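Local coordinates for protein ribosomal RNA small subunit methyltransferase D (Escherichia coli, PDB 2FPO) that transfers a methyl group from S-adenosyl-L-methionine to N2 of guanine 966 of 16S rRNA in the assembled 30S particle, at residues A[13-17]-A[39-43]; A[45-49]-A[124-128]; A[90-94]-A[106-110]; A[172-176]-A[187-192]. All coordinates share one frame; numbering follows the deposited sequence.

Contact 1: A[13-17]-A[39-43]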
# COMPACT_ATOMS: atom_id res chain seq x y z
N GLN A 13 -9.60 -15.85 -4.48
CA GLN A 13 -10.57 -14.76 -4.64
C GLN A 13 -10.21 -13.61 -3.69
O GLN A 13 -9.80 -13.84 -2.54
CB GLN A 13 -11.99 -15.22 -4.32
CG GLN A 13 -12.54 -16.39 -5.15
CD GLN A 13 -13.67 -15.97 -6.09
OE1 GLN A 13 -13.50 -15.96 -7.31
NE2 GLN A 13 -14.81 -15.64 -5.53
N ILE A 14 -10.36 -12.38 -4.19
CA ILE A 14 -10.24 -11.15 -3.41
C ILE A 14 -11.61 -10.49 -3.42
O ILE A 14 -12.22 -10.37 -4.48
CB ILE A 14 -9.16 -10.19 -4.04
CG1 ILE A 14 -7.75 -10.64 -3.68
CG2 ILE A 14 -9.33 -8.73 -3.58
CD1 ILE A 14 -7.54 -11.11 -2.25
N ARG A 15 -12.11 -10.10 -2.25
CA ARG A 15 -13.35 -9.33 -2.24
C ARG A 15 -13.05 -7.87 -1.90
O ARG A 15 -12.34 -7.60 -0.95
CB ARG A 15 -14.42 -9.94 -1.32
CG ARG A 15 -15.84 -9.49 -1.68
CD ARG A 15 -16.91 -9.91 -0.64
NE ARG A 15 -16.42 -9.74 0.73
CZ ARG A 15 -17.18 -9.69 1.82
NH1 ARG A 15 -18.51 -9.78 1.74
NH2 ARG A 15 -16.59 -9.54 3.00
N ILE A 16 -13.56 -6.96 -2.73
CA ILE A 16 -13.49 -5.53 -2.47
C ILE A 16 -14.64 -5.17 -1.51
O ILE A 16 -15.82 -5.34 -1.82
CB ILE A 16 -13.52 -4.70 -3.76
CG1 ILE A 16 -12.22 -4.93 -4.57
CG2 ILE A 16 -13.69 -3.21 -3.43
CD1 ILE A 16 -12.19 -4.30 -5.94
N ILE A 17 -14.28 -4.70 -0.32
CA ILE A 17 -15.30 -4.55 0.72
C ILE A 17 -15.95 -3.17 0.77
O ILE A 17 -16.94 -3.01 1.48
CB ILE A 17 -14.77 -4.97 2.10
CG1 ILE A 17 -13.51 -4.21 2.45
CG2 ILE A 17 -14.55 -6.50 2.16
CD1 ILE A 17 -13.32 -4.03 3.91
N ASP A 39 -10.39 -9.06 5.59
CA ASP A 39 -11.41 -8.04 5.57
C ASP A 39 -11.23 -7.08 6.74
O ASP A 39 -11.30 -5.88 6.55
CB ASP A 39 -12.80 -8.68 5.61
CG ASP A 39 -13.17 -9.40 4.32
OD1 ASP A 39 -12.31 -9.56 3.41
OD2 ASP A 39 -14.35 -9.82 4.22
N ARG A 40 -10.98 -7.62 7.93
CA ARG A 40 -10.92 -6.79 9.13
C ARG A 40 -9.75 -5.82 9.13
O ARG A 40 -9.89 -4.67 9.54
CB ARG A 40 -10.92 -7.65 10.39
CG ARG A 40 -12.31 -7.89 10.90
CD ARG A 40 -12.31 -8.47 12.31
NE ARG A 40 -13.62 -8.97 12.68
CZ ARG A 40 -14.22 -10.00 12.08
NH1 ARG A 40 -15.42 -10.40 12.49
NH2 ARG A 40 -13.62 -10.64 11.08
N VAL A 41 -8.61 -6.29 8.63
CA VAL A 41 -7.44 -5.44 8.35
C VAL A 41 -7.82 -4.29 7.42
O VAL A 41 -7.66 -3.12 7.78
CB VAL A 41 -6.30 -6.29 7.73
CG1 VAL A 41 -5.18 -5.40 7.16
CG2 VAL A 41 -5.77 -7.30 8.77
N ARG A 42 -8.32 -4.61 6.24
CA ARG A 42 -8.66 -3.59 5.25
C ARG A 42 -9.72 -2.64 5.80
O ARG A 42 -9.65 -1.43 5.59
CB ARG A 42 -9.12 -4.23 3.93
CG ARG A 42 -7.99 -4.49 2.97
CD ARG A 42 -8.50 -5.03 1.63
NE ARG A 42 -9.01 -6.39 1.77
CZ ARG A 42 -9.86 -6.96 0.93
NH1 ARG A 42 -10.31 -6.30 -0.13
NH2 ARG A 42 -10.27 -8.20 1.16
N GLU A 43 -10.69 -3.20 6.52
CA GLU A 43 -11.73 -2.43 7.14
C GLU A 43 -11.16 -1.38 8.09
O GLU A 43 -11.49 -0.20 7.99
CB GLU A 43 -12.68 -3.38 7.87
CG GLU A 43 -13.97 -2.78 8.30
CD GLU A 43 -14.87 -3.83 8.96
OE1 GLU A 43 -16.07 -3.89 8.62
OE2 GLU A 43 -14.37 -4.60 9.81

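Contact 2: A[45-49]-A[124-128]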
# COMPACT_ATOMS: atom_id res chain seq x y z
N LEU A 45 -7.96 -0.22 8.22
CA LEU A 45 -7.10 0.71 7.50
C LEU A 45 -7.90 1.78 6.75
O LEU A 45 -7.58 2.98 6.80
CB LEU A 45 -6.23 -0.05 6.48
CG LEU A 45 -5.34 0.78 5.55
CD1 LEU A 45 -4.48 1.82 6.33
CD2 LEU A 45 -4.45 -0.15 4.68
N PHE A 46 -8.93 1.33 6.04
CA PHE A 46 -9.69 2.23 5.21
C PHE A 46 -10.66 3.07 6.01
O PHE A 46 -11.02 4.15 5.56
CB PHE A 46 -10.27 1.53 3.98
CG PHE A 46 -9.22 1.22 2.95
CD1 PHE A 46 -8.76 2.24 2.08
CD2 PHE A 46 -8.60 -0.03 2.91
CE1 PHE A 46 -7.76 1.99 1.17
CE2 PHE A 46 -7.59 -0.29 1.98
CZ PHE A 46 -7.18 0.71 1.10
N ASN A 47 -11.02 2.62 7.20
CA ASN A 47 -11.69 3.50 8.15
C ASN A 47 -10.73 4.62 8.59
O ASN A 47 -11.12 5.79 8.60
CB ASN A 47 -12.30 2.73 9.32
CG ASN A 47 -13.44 1.78 8.89
OD1 ASN A 47 -13.86 1.76 7.73
ND2 ASN A 47 -13.94 0.98 9.85
N TRP A 48 -9.47 4.27 8.90
CA TRP A 48 -8.46 5.32 9.23
C TRP A 48 -8.24 6.33 8.09
O TRP A 48 -7.97 7.50 8.32
CB TRP A 48 -7.08 4.74 9.56
CG TRP A 48 -6.96 3.88 10.82
CD1 TRP A 48 -7.78 3.87 11.91
CD2 TRP A 48 -5.94 2.91 11.08
NE1 TRP A 48 -7.33 2.95 12.85
CE2 TRP A 48 -6.19 2.36 12.36
CE3 TRP A 48 -4.81 2.49 10.37
CZ2 TRP A 48 -5.36 1.39 12.94
CZ3 TRP A 48 -4.00 1.52 10.92
CH2 TRP A 48 -4.28 0.97 12.21
N LEU A 49 -8.31 5.83 6.85
CA LEU A 49 -8.02 6.60 5.63
C LEU A 49 -9.23 7.31 5.03
O LEU A 49 -9.09 8.05 4.07
CB LEU A 49 -7.41 5.67 4.57
CG LEU A 49 -5.98 5.18 4.86
CD1 LEU A 49 -5.49 4.27 3.75
CD2 LEU A 49 -5.01 6.34 5.09
N ASN A 124 0.23 10.81 -1.49
CA ASN A 124 -0.52 11.08 -0.28
C ASN A 124 -0.62 9.86 0.65
O ASN A 124 -0.66 10.01 1.90
CB ASN A 124 -1.94 11.52 -0.67
CG ASN A 124 -1.94 12.69 -1.63
OD1 ASN A 124 -1.60 13.83 -1.25
ND2 ASN A 124 -2.31 12.43 -2.88
N ILE A 125 -0.69 8.67 0.06
CA ILE A 125 -0.87 7.40 0.79
C ILE A 125 0.05 6.32 0.25
O ILE A 125 0.02 6.00 -0.95
CB ILE A 125 -2.37 6.91 0.72
CG1 ILE A 125 -3.33 7.97 1.31
CG2 ILE A 125 -2.56 5.50 1.34
CD1 ILE A 125 -4.82 7.58 1.30
N VAL A 126 0.84 5.72 1.12
CA VAL A 126 1.74 4.61 0.72
C VAL A 126 1.51 3.39 1.59
O VAL A 126 1.38 3.51 2.83
CB VAL A 126 3.25 5.04 0.75
CG1 VAL A 126 4.19 3.91 0.27
CG2 VAL A 126 3.48 6.29 -0.08
N PHE A 127 1.45 2.24 0.93
CA PHE A 127 1.27 0.95 1.60
C PHE A 127 2.60 0.18 1.59
O PHE A 127 3.17 -0.07 0.53
CB PHE A 127 0.20 0.10 0.92
CG PHE A 127 -1.13 0.80 0.75
CD1 PHE A 127 -1.96 1.04 1.86
CD2 PHE A 127 -1.57 1.19 -0.50
CE1 PHE A 127 -3.21 1.72 1.70
CE2 PHE A 127 -2.82 1.85 -0.68
CZ PHE A 127 -3.63 2.12 0.43
N VAL A 128 3.03 -0.21 2.79
CA VAL A 128 4.29 -0.95 3.02
C VAL A 128 4.00 -2.22 3.82
O VAL A 128 4.10 -2.27 5.05
CB VAL A 128 5.37 -0.08 3.73
CG1 VAL A 128 6.73 -0.82 3.77
CG2 VAL A 128 5.49 1.29 3.07

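Contact 3: A[90-94]-A[106-110]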
# COMPACT_ATOMS: atom_id res chain seq x y z
N SER A 90 1.86 -9.71 -10.96
CA SER A 90 1.74 -8.40 -11.64
C SER A 90 0.78 -8.50 -12.84
O SER A 90 -0.04 -7.62 -13.06
CB SER A 90 3.09 -7.86 -12.18
OG SER A 90 4.15 -7.96 -11.26
N GLN A 91 0.91 -9.58 -13.62
CA GLN A 91 0.03 -9.83 -14.78
C GLN A 91 -1.47 -9.97 -14.42
O GLN A 91 -2.34 -9.44 -15.13
CB GLN A 91 0.49 -11.07 -15.58
CG GLN A 91 1.81 -10.88 -16.37
CD GLN A 91 2.29 -12.16 -17.11
OE1 GLN A 91 1.78 -13.27 -16.90
NE2 GLN A 91 3.30 -11.99 -17.99
N GLN A 92 -1.77 -10.68 -13.33
CA GLN A 92 -3.16 -10.89 -12.89
C GLN A 92 -3.75 -9.59 -12.37
O GLN A 92 -4.91 -9.26 -12.63
CB GLN A 92 -3.26 -11.98 -11.82
CG GLN A 92 -4.72 -12.29 -11.36
CD GLN A 92 -5.60 -12.81 -12.47
OE1 GLN A 92 -5.29 -13.82 -13.10
NE2 GLN A 92 -6.72 -12.12 -12.73
N LEU A 93 -2.92 -8.84 -11.65
CA LEU A 93 -3.29 -7.52 -11.22
C LEU A 93 -3.76 -6.65 -12.40
O LEU A 93 -4.81 -6.01 -12.32
CB LEU A 93 -2.10 -6.88 -10.51
CG LEU A 93 -2.37 -5.66 -9.65
CD1 LEU A 93 -3.75 -5.71 -8.91
CD2 LEU A 93 -1.22 -5.54 -8.68
N ILE A 94 -2.98 -6.62 -13.48
CA ILE A 94 -3.30 -5.87 -14.69
C ILE A 94 -4.65 -6.32 -15.28
O ILE A 94 -5.46 -5.50 -15.72
CB ILE A 94 -2.16 -6.04 -15.74
CG1 ILE A 94 -0.90 -5.26 -15.29
CG2 ILE A 94 -2.62 -5.67 -17.19
CD1 ILE A 94 0.34 -5.60 -16.11
N ARG A 106 -1.56 1.90 -12.57
CA ARG A 106 -0.56 1.24 -13.39
C ARG A 106 0.11 0.19 -12.51
O ARG A 106 0.10 0.26 -11.25
CB ARG A 106 0.50 2.22 -13.87
CG ARG A 106 1.27 2.90 -12.73
CD ARG A 106 2.60 3.48 -13.26
NE ARG A 106 2.37 4.65 -14.15
CZ ARG A 106 2.16 5.89 -13.74
NH1 ARG A 106 2.01 6.89 -14.65
NH2 ARG A 106 2.09 6.17 -12.44
N VAL A 107 0.69 -0.80 -13.15
CA VAL A 107 1.35 -1.86 -12.42
C VAL A 107 2.73 -1.88 -12.96
O VAL A 107 2.95 -1.94 -14.19
CB VAL A 107 0.67 -3.23 -12.70
CG1 VAL A 107 1.46 -4.36 -12.04
CG2 VAL A 107 -0.83 -3.20 -12.24
N VAL A 108 3.69 -1.87 -12.05
CA VAL A 108 5.07 -1.97 -12.42
C VAL A 108 5.64 -3.29 -11.84
O VAL A 108 5.57 -3.54 -10.63
CB VAL A 108 5.89 -0.76 -11.87
CG1 VAL A 108 7.36 -0.92 -12.18
CG2 VAL A 108 5.35 0.63 -12.40
N ASN A 109 6.21 -4.10 -12.73
CA ASN A 109 6.74 -5.41 -12.33
C ASN A 109 8.17 -5.18 -11.89
O ASN A 109 9.08 -5.22 -12.70
CB ASN A 109 6.66 -6.40 -13.50
CG ASN A 109 7.17 -7.81 -13.12
OD1 ASN A 109 7.34 -8.15 -11.93
ND2 ASN A 109 7.41 -8.63 -14.12
N SER A 110 8.36 -4.91 -10.61
CA SER A 110 9.70 -4.59 -10.12
C SER A 110 9.75 -4.95 -8.65
O SER A 110 8.71 -4.89 -7.95
CB SER A 110 10.01 -3.07 -10.27
OG SER A 110 11.27 -2.74 -9.65

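Contact 4: A[172-176]-A[187-192]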
# COMPACT_ATOMS: atom_id res chain seq x y z
N ASN A 172 11.06 12.90 11.08
CA ASN A 172 9.83 13.61 10.68
C ASN A 172 8.61 12.72 10.46
O ASN A 172 7.56 13.19 9.99
CB ASN A 172 10.09 14.48 9.44
CG ASN A 172 10.55 13.68 8.23
OD1 ASN A 172 11.20 12.63 8.36
ND2 ASN A 172 10.23 14.16 7.05
N TRP A 173 8.73 11.43 10.78
CA TRP A 173 7.57 10.51 10.78
C TRP A 173 7.07 10.30 12.20
O TRP A 173 7.85 9.99 13.11
CB TRP A 173 7.96 9.13 10.25
CG TRP A 173 8.24 9.01 8.80
CD1 TRP A 173 8.87 9.92 7.99
CD2 TRP A 173 7.97 7.86 7.98
NE1 TRP A 173 8.98 9.41 6.71
CE2 TRP A 173 8.44 8.15 6.68
CE3 TRP A 173 7.39 6.60 8.23
CZ2 TRP A 173 8.34 7.24 5.63
CZ3 TRP A 173 7.27 5.70 7.15
CH2 TRP A 173 7.76 6.03 5.88
N SER A 174 5.77 10.44 12.40
CA SER A 174 5.21 10.12 13.71
C SER A 174 4.15 9.04 13.58
O SER A 174 3.41 8.99 12.58
CB SER A 174 4.63 11.37 14.37
OG SER A 174 3.56 11.86 13.58
N LEU A 175 4.10 8.15 14.57
CA LEU A 175 3.06 7.14 14.66
C LEU A 175 1.68 7.81 14.76
O LEU A 175 1.44 8.61 15.65
CB LEU A 175 3.30 6.18 15.83
CG LEU A 175 2.42 4.92 15.91
CD1 LEU A 175 2.48 4.05 14.62
CD2 LEU A 175 2.84 4.10 17.10
N HIS A 176 0.81 7.52 13.79
CA HIS A 176 -0.48 8.22 13.66
C HIS A 176 -1.66 7.36 14.12
O HIS A 176 -2.54 7.87 14.82
CB HIS A 176 -0.68 8.70 12.21
CG HIS A 176 -1.77 9.72 12.07
ND1 HIS A 176 -1.73 10.94 12.71
CD2 HIS A 176 -2.94 9.69 11.38
CE1 HIS A 176 -2.82 11.62 12.42
NE2 HIS A 176 -3.57 10.89 11.61
N ARG A 187 0.13 -0.34 11.51
CA ARG A 187 0.44 1.04 11.88
C ARG A 187 0.27 2.01 10.70
O ARG A 187 0.45 1.64 9.55
CB ARG A 187 1.86 1.14 12.43
CG ARG A 187 2.09 0.33 13.70
CD ARG A 187 3.54 0.40 14.15
NE ARG A 187 3.71 -0.30 15.42
CZ ARG A 187 4.39 -1.43 15.57
NH1 ARG A 187 4.98 -1.99 14.54
NH2 ARG A 187 4.48 -1.98 16.76
N LEU A 188 -0.04 3.26 11.03
CA LEU A 188 -0.10 4.34 10.06
C LEU A 188 0.74 5.49 10.59
O LEU A 188 0.53 5.93 11.73
CB LEU A 188 -1.55 4.75 9.82
CG LEU A 188 -1.87 5.66 8.63
CD1 LEU A 188 -1.55 4.99 7.29
CD2 LEU A 188 -3.33 6.06 8.71
N TYR A 189 1.74 5.88 9.81
CA TYR A 189 2.63 6.97 10.14
C TYR A 189 2.22 8.19 9.35
O TYR A 189 1.78 8.07 8.21
CB TYR A 189 4.10 6.64 9.84
CG TYR A 189 4.66 5.60 10.78
CD1 TYR A 189 5.34 5.97 11.93
CD2 TYR A 189 4.50 4.24 10.50
CE1 TYR A 189 5.86 5.01 12.80
CE2 TYR A 189 5.00 3.27 11.35
CZ TYR A 189 5.67 3.66 12.50
OH TYR A 189 6.15 2.67 13.32
N GLN A 190 2.35 9.35 9.97
CA GLN A 190 2.18 10.61 9.27
C GLN A 190 3.53 11.34 9.16
O GLN A 190 4.26 11.51 10.15
CB GLN A 190 1.16 11.50 9.96
CG GLN A 190 0.82 12.72 9.12
CD GLN A 190 -0.50 13.35 9.49
OE1 GLN A 190 -1.44 13.36 8.70
NE2 GLN A 190 -0.58 13.88 10.70
N ARG A 191 3.81 11.78 7.94
CA ARG A 191 5.08 12.37 7.62
C ARG A 191 4.94 13.88 7.48
O ARG A 191 4.02 14.37 6.82
CB ARG A 191 5.61 11.73 6.34
CG ARG A 191 6.96 12.21 5.90
CD ARG A 191 6.88 12.90 4.57
NE ARG A 191 8.22 13.23 4.12
CZ ARG A 191 8.49 14.18 3.25
NH1 ARG A 191 7.50 14.87 2.69
NH2 ARG A 191 9.76 14.45 2.94
N GLU A 192 5.84 14.61 8.13
CA GLU A 192 5.94 16.06 7.91
C GLU A 192 7.09 16.39 6.97
O GLU A 192 8.23 15.99 7.22
CB GLU A 192 6.11 16.79 9.24
CG GLU A 192 4.88 16.76 10.10
CD GLU A 192 3.66 17.35 9.41
OE1 GLU A 192 3.65 18.58 9.14
OE2 GLU A 192 2.71 16.57 9.15

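Contact 1: A[13-17]-A[39-43]
A salt-bridge network of Arg-15, Asp-39 and Arg-42 joins the small antiparallel sheet near the N terminus, strands 13-15 and 25-27, to the first turn of helix 39-53. Asp-39 serves the two arginines with different oxygens. NH2 of Arg-15 meets OD2 of Asp-39 at 2.6 Å, whereas OD1 of Asp-39 lies 3.3 Å from NH2 of Arg-42, three residues further along the same helix. The Arg-15 bond enters on the syn side of OD2, yet 32° out of the carboxylate plane, while the oxygen stays close to the guanidinium plane; the two flat groups are turned 23° against each other. A bend at chi3 (41°) carries the end of the Arg-15 side chain round to the helix. With two guanidinium groups beside it, the carboxylate probably remains ionised.

Arg-42 reaches back across the interface and presents the edge of its guanidinium to the backbone. Its NH1 donates to O of Arg-15 at 2.5 Å, and its NH2 adds a weak bond of 3.0 Å to that oxygen. In this Rossmann-like methyltransferase fold, helix 67-74 closes the same corner: Glu-71 pairs with NH1 of Arg-42 and accepts the backbone N-H of Ile-17.

Ile-17 supplies the apolar part of the contact, lying against the start of the helix. Its CD1 rests 3.8 Å from O of Asp-39 and also touches the backbone N of Glu-43, and its CG2 packs 3.9 Å from CG of Asp-39, beside the carboxylate.

Contact 2: A[45-49]-A[124-128]
Phe-127 is the side chain through which strand 123-128 meets Leu-45, Phe-46 and Leu-49 of helix 39-53. CG lies anti to the carbonyl carbon (chi1 -54°), and from CB, which leaves the strand without aiming straight at the helix, this turn swings the ring across to it. The first ring atom to touch is CD1, 3.9 Å from CD2 of Leu-45. Next along the same side, CE1 meets two leucines, CD2 of Leu-45 at 3.7 Å and CD1 of Leu-49 at 4.0 Å. At the far end, CZ of Phe-127 comes 3.9 Å from CZ of Phe-46. The two phenyl rings meet obliquely, their planes 49° apart and their centroids 6.0 Å from each other.

The strand belongs to the seven-stranded mixed sheet of the class I methyltransferase fold, where it runs parallel between strands 57-60 and 154-161. It leads directly into an Asp-Pro-Pro-Phe sequence of the kind found in amino-methyltransferases acting on nucleic acids. The helix segment runs nearly antiparallel to it, at 160°, on one face of the sheet, while Val-126 and Val-128 turn to helix 137-146 on the other.

Two residues before Phe-127, Ile-125 extends the apolar surface. Leu-49 and Ile-125 reach toward each other tip to tip: CD1 of Leu-49 is 4.0 Å from CG2 of Ile-125, and CD2 of Leu-49 stands equally far from CD1 of Ile-125. Leu-68 of helix 67-74 and Tyr-157 of strand 154-161 each touch both Leu-45 and Phe-127.

Contact 3: A[90-94]-A[106-110]
Val-107 points from strand 105-108 into a surface of helix 87-99 made by Ser-90, Leu-93 and Ile-94, and apolar contacts dominate. CB of Val-107 sits 3.6 Å from CG1 of Ile-94. Its branch CG2 fits between Ile-94 and Leu-93, 3.7 Å from CG1 of the former and 3.9 Å from CG of the latter. The other methyl, CG1, is placed by chi1 (174°) on the Ser-90 side, where it packs 3.9 Å from CB of Ser-90. Replacing Val-107 by alanine would probably open a gap beside Leu-93 and Ile-94, because both methyl groups that fill the space against the helix would be gone.

Two polar atoms of Ser-90 are engaged on the helix side. Its O accepts the backbone N of Ile-94 at 3.1 Å, and CG1 of Val-107 lies against that same carbonyl oxygen at 3.7 Å. In the conformer described here, one of two deposited, the hydroxyl of Ser-90 bonds the backbone oxygen of Asp-86, just ahead of the helix. Beyond Val-107, Asn-109 brings its CB to 4.1 Å from CB of Ser-90. It is the centre of an inverse gamma turn, which redirects the chain beyond Val-108.

Helix and strand lie almost antiparallel, at 174°, as the second half of the beta-alpha-beta unit formed by strand 79-83, helix 87-99 and strand 105-108. Leu-97 continues the helical surface against Val-107. Strand 105-108 is the outermost of its sheet on this side, hydrogen-bonded to strand 79-83, and Val-108 faces away from helix 87-99 toward Phe-115 of helix 112-116.

Contact 4: A[172-176]-A[187-192]
Ser-174 and Gln-190 form an antiparallel hydrogen-bonded pair, N of Ser-174 giving to O of Gln-190 at 2.9 Å and N of Gln-190 returning to O of Ser-174 at 2.8 Å. On either side of it, N of His-176 bonds O of Leu-188 at 2.6 Å, and N of Glu-192 bonds O of Asn-172. The side chain of Asn-172 adds a bond from ND2 to O of Glu-192 at 2.7 Å.

On the sheet face bearing Trp-173, Leu-175, Tyr-189 and Arg-191, CD1 of Leu-175 lies over one face of the Tyr-189 ring, a CH-pi contact 4.0 Å from the centroid. CB of Arg-191 sits likewise over the five-membered ring of Trp-173, while CE3 of Trp-173 abuts CB of Tyr-189 at 3.7 Å. A serine at Tyr-189 would probably leave CD1 of Leu-175 without the ring face it lies over and open a gap beside it. On the opposite face, CD of Gln-190 rests over the His-176 ring.

Further out, this beta hairpin, strands 173-181 and 184-191, closes one side of the sheet, with strand 184-191 bonded to strand 154-161. Glu-145 of helix 137-146 takes NE1 of Trp-173, NE of Arg-191 and ND2 of Asn-172. Such a grip probably keeps that carboxylate charged and fixes the rotation of all three donor side chains.

How the contacts relate
Along the chain contact 1 comes first, contact 2 opens next and encloses contact 3, and contact 4 follows. Contacts 1 and 2 have centres about 14 Å apart and share helix 39-53, whose start meets the N-terminal segment and whose later turns lie on the central sheet. Contacts 2, 3 and 4 all reach that seven-stranded sheet: contact 2 at an inner strand, contact 3 at one outermost strand, contact 4 pairing the other with its neighbour; the centres of contacts 3 and 4 are about 28 Å apart. Contacts 2 and 4 touch, Trp-48 and Leu-49 packing on Leu-188. The contacts thus sample one methyltransferase domain from one sheet edge to the other, with helix 39-53 linking the sheet to the N-terminal segment.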